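Local atomic coordinates of nicotinate phosphoribosyltransferase (Porphyromonas gingivalis, PDB entry 2IM5), a protein that probably catalyses the ATP-dependent transfer of a phosphoribosyl group from phosphoribosyl diphosphate to nicotinate, giving nicotinate ribonucleotide on the route to NAD+. Residues I7-L12 / F165-R170. Numbering follows the deposited sequence.
Sequences ILDTDL and FGMRRR
The carboxylate of Asp-9 lies at the edge of the Arg-170 guanidinium, the two planes 29° apart, in an end-on salt bridge that gives each oxygen its own nitrogen. NH2 of Arg-170 reaches OD2 of Asp-9 at 2.8 Å in a nearly straight bond (173°), while NH1 meets the syn lone pair of OD1 at 3.0 Å. Two bonds fix the rotation of both groups; Asn-196 also binds OD1, and Glu-176 takes NH1 as well, so the arginine is shared between two acids. Beside this bridge, the sulfur of Met-167 packs against the backbone of Thr-10, SD 3.4 Å from its CA. On the other side of the methionine, Asp-11 and the Arg-168 guanidinium stand almost perpendicular (83°), and the long charge pair between OD2 and NE spans 3.9 Å with no N-H aimed at the oxygen. A water does the linking: it donates to OD2 of Asp-11 and accepts from N and NE of Arg-168. Ser-195 holds OD1 of Asp-11, Thr-121 its OD2, and Glu-120 pairs with NH1 of Arg-168. The arrangement ties the loop before helix 12-24 to the type I turn Met-167 to Arg-170, after strand 162-164 in the TIM-barrel-like part of this NAPRTase fold.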
loop_
_atom_site.group_PDB
_atom_site.type_symbol
_atom_site.label_atom_id
_atom_site.label_comp_id
_atom_site.label_asym_id
_atom_site.label_seq_id
_atom_site.Cartn_x
_atom_site.Cartn_y
_atom_site.Cartn_z
ATOM N N ILE A 7 12.138 -8.620 9.441
ATOM C CA ILE A 7 12.237 -7.248 8.984
ATOM C C ILE A 7 11.627 -7.145 7.580
ATOM O O ILE A 7 11.372 -6.054 7.089
ATOM C CB ILE A 7 13.713 -6.775 9.000
ATOM C CG1 ILE A 7 13.762 -5.255 9.146
ATOM C CG2 ILE A 7 14.431 -7.209 7.733
ATOM C CD1 ILE A 7 15.113 -4.736 9.608
ATOM N N LEU A 8 11.379 -8.294 6.945
ATOM C CA LEU A 8 10.777 -8.324 5.614
ATOM C C LEU A 8 9.262 -8.504 5.688
ATOM O O LEU A 8 8.584 -8.526 4.660
ATOM C CB LEU A 8 11.371 -9.449 4.762
ATOM C CG LEU A 8 12.859 -9.422 4.422
ATOM C CD1 LEU A 8 13.140 -10.498 3.378
ATOM C CD2 LEU A 8 13.260 -8.043 3.896
ATOM N N ASP A 9 8.727 -8.638 6.898
ATOM C CA ASP A 9 7.282 -8.795 7.063
ATOM C C ASP A 9 6.666 -7.403 6.961
ATOM O O ASP A 9 6.320 -6.772 7.963
ATOM C CB ASP A 9 6.963 -9.444 8.418
ATOM C CG ASP A 9 5.489 -9.805 8.570
ATOM O OD1 ASP A 9 4.765 -9.860 7.555
ATOM O OD2 ASP A 9 5.051 -10.052 9.713
ATOM N N THR A 10 6.554 -6.932 5.724
ATOM C CA THR A 10 6.010 -5.616 5.419
ATOM C C THR A 10 5.680 -5.608 3.928
ATOM O O THR A 10 5.933 -6.594 3.224
ATOM C CB THR A 10 7.054 -4.511 5.736
ATOM O OG1 THR A 10 6.482 -3.215 5.521
ATOM C CG2 THR A 10 8.281 -4.670 4.855
ATOM N N ASP A 11 5.107 -4.509 3.448
ATOM C CA ASP A 11 4.757 -4.404 2.037
ATOM C C ASP A 11 5.925 -3.971 1.166
ATOM O O ASP A 11 6.782 -3.197 1.590
ATOM C CB ASP A 11 3.598 -3.431 1.839
ATOM C CG ASP A 11 2.271 -4.031 2.242
ATOM O OD1 ASP A 11 1.949 -5.131 1.752
ATOM O OD2 ASP A 11 1.552 -3.402 3.041
ATOM N N LEU A 12 5.947 -4.479 -0.062
ATOM C CA LEU A 12 7.005 -4.145 -1.004
ATOM C C LEU A 12 7.165 -2.638 -1.178
ATOM O O LEU A 12 8.278 -2.123 -1.178
ATOM C CB LEU A 12 6.707 -4.772 -2.366
ATOM C CG LEU A 12 7.623 -4.299 -3.501
ATOM C CD1 LEU A 12 9.048 -4.775 -3.234
ATOM C CD2 LEU A 12 7.114 -4.836 -4.839
ATOM N N PHE A 165 -2.589 -8.445 -1.455
ATOM C CA PHE A 165 -2.299 -7.133 -0.862
ATOM C C PHE A 165 -3.022 -6.953 0.479
ATOM O O PHE A 165 -3.501 -5.855 0.756
ATOM C CB PHE A 165 -2.816 -5.989 -1.758
ATOM C CG PHE A 165 -2.085 -5.808 -3.057
ATOM C CD1 PHE A 165 -0.937 -6.528 -3.356
ATOM C CD2 PHE A 165 -2.549 -4.868 -3.979
ATOM C CE1 PHE A 165 -0.252 -6.316 -4.558
ATOM C CE2 PHE A 165 -1.878 -4.647 -5.180
ATOM C CZ PHE A 165 -0.726 -5.373 -5.472
ATOM N N GLY A 166 -3.118 -7.977 1.316
ATOM C CA GLY A 166 -3.863 -7.780 2.555
ATOM C C GLY A 166 -3.131 -7.769 3.888
ATOM O O GLY A 166 -3.743 -8.014 4.932
ATOM N N MET A 167 -1.839 -7.471 3.874
ATOM C CA MET A 167 -1.058 -7.462 5.101
ATOM C C MET A 167 -1.534 -6.519 6.212
ATOM O O MET A 167 -1.759 -6.945 7.342
ATOM C CB MET A 167 0.410 -7.173 4.776
ATOM C CG MET A 167 1.222 -6.680 5.961
ATOM S SD MET A 167 2.979 -7.042 5.809
ATOM C CE MET A 167 3.389 -7.232 7.531
ATOM N N ARG A 168 -1.690 -5.243 5.892
ATOM C CA ARG A 168 -2.096 -4.267 6.891
ATOM C C ARG A 168 -3.331 -4.595 7.725
ATOM O O ARG A 168 -3.400 -4.214 8.892
ATOM C CB ARG A 168 -2.257 -2.900 6.242
ATOM C CG ARG A 168 -0.924 -2.218 5.993
ATOM C CD ARG A 168 -1.101 -0.951 5.172
ATOM N NE ARG A 168 -1.647 -1.274 3.861
ATOM C CZ ARG A 168 -2.019 -0.372 2.965
ATOM N NH1 ARG A 168 -1.902 0.921 3.238
ATOM N NH2 ARG A 168 -2.508 -0.766 1.795
ATOM N N ARG A 169 -4.295 -5.304 7.146
ATOM C CA ARG A 169 -5.505 -5.652 7.888
ATOM C C ARG A 169 -5.718 -7.145 8.091
ATOM O O ARG A 169 -6.832 -7.580 8.378
ATOM C CB ARG A 169 -6.728 -5.052 7.200
ATOM C CG ARG A 169 -6.755 -3.545 7.299
ATOM C CD ARG A 169 -7.978 -2.951 6.647
ATOM N NE ARG A 169 -7.924 -1.498 6.717
ATOM C CZ ARG A 169 -8.878 -0.699 6.256
ATOM N NH1 ARG A 169 -9.962 -1.219 5.692
ATOM N NH2 ARG A 169 -8.746 0.618 6.357
ATOM N N ARG A 170 -4.653 -7.926 7.945
ATOM C CA ARG A 170 -4.744 -9.369 8.124
ATOM C C ARG A 170 -5.215 -9.696 9.548
ATOM O O ARG A 170 -5.002 -8.909 10.473
ATOM C CB ARG A 170 -3.380 -10.006 7.879
ATOM C CG ARG A 170 -2.319 -9.631 8.909
ATOM C CD ARG A 170 -0.941 -10.132 8.486
ATOM N NE ARG A 170 0.096 -9.827 9.470
ATOM C CZ ARG A 170 1.399 -9.932 9.229
ATOM N NH1 ARG A 170 1.822 -10.336 8.034
ATOM N NH2 ARG A 170 2.278 -9.624 10.172
HETATM O O HOH W 1 -1.031 -4.116 3.322
#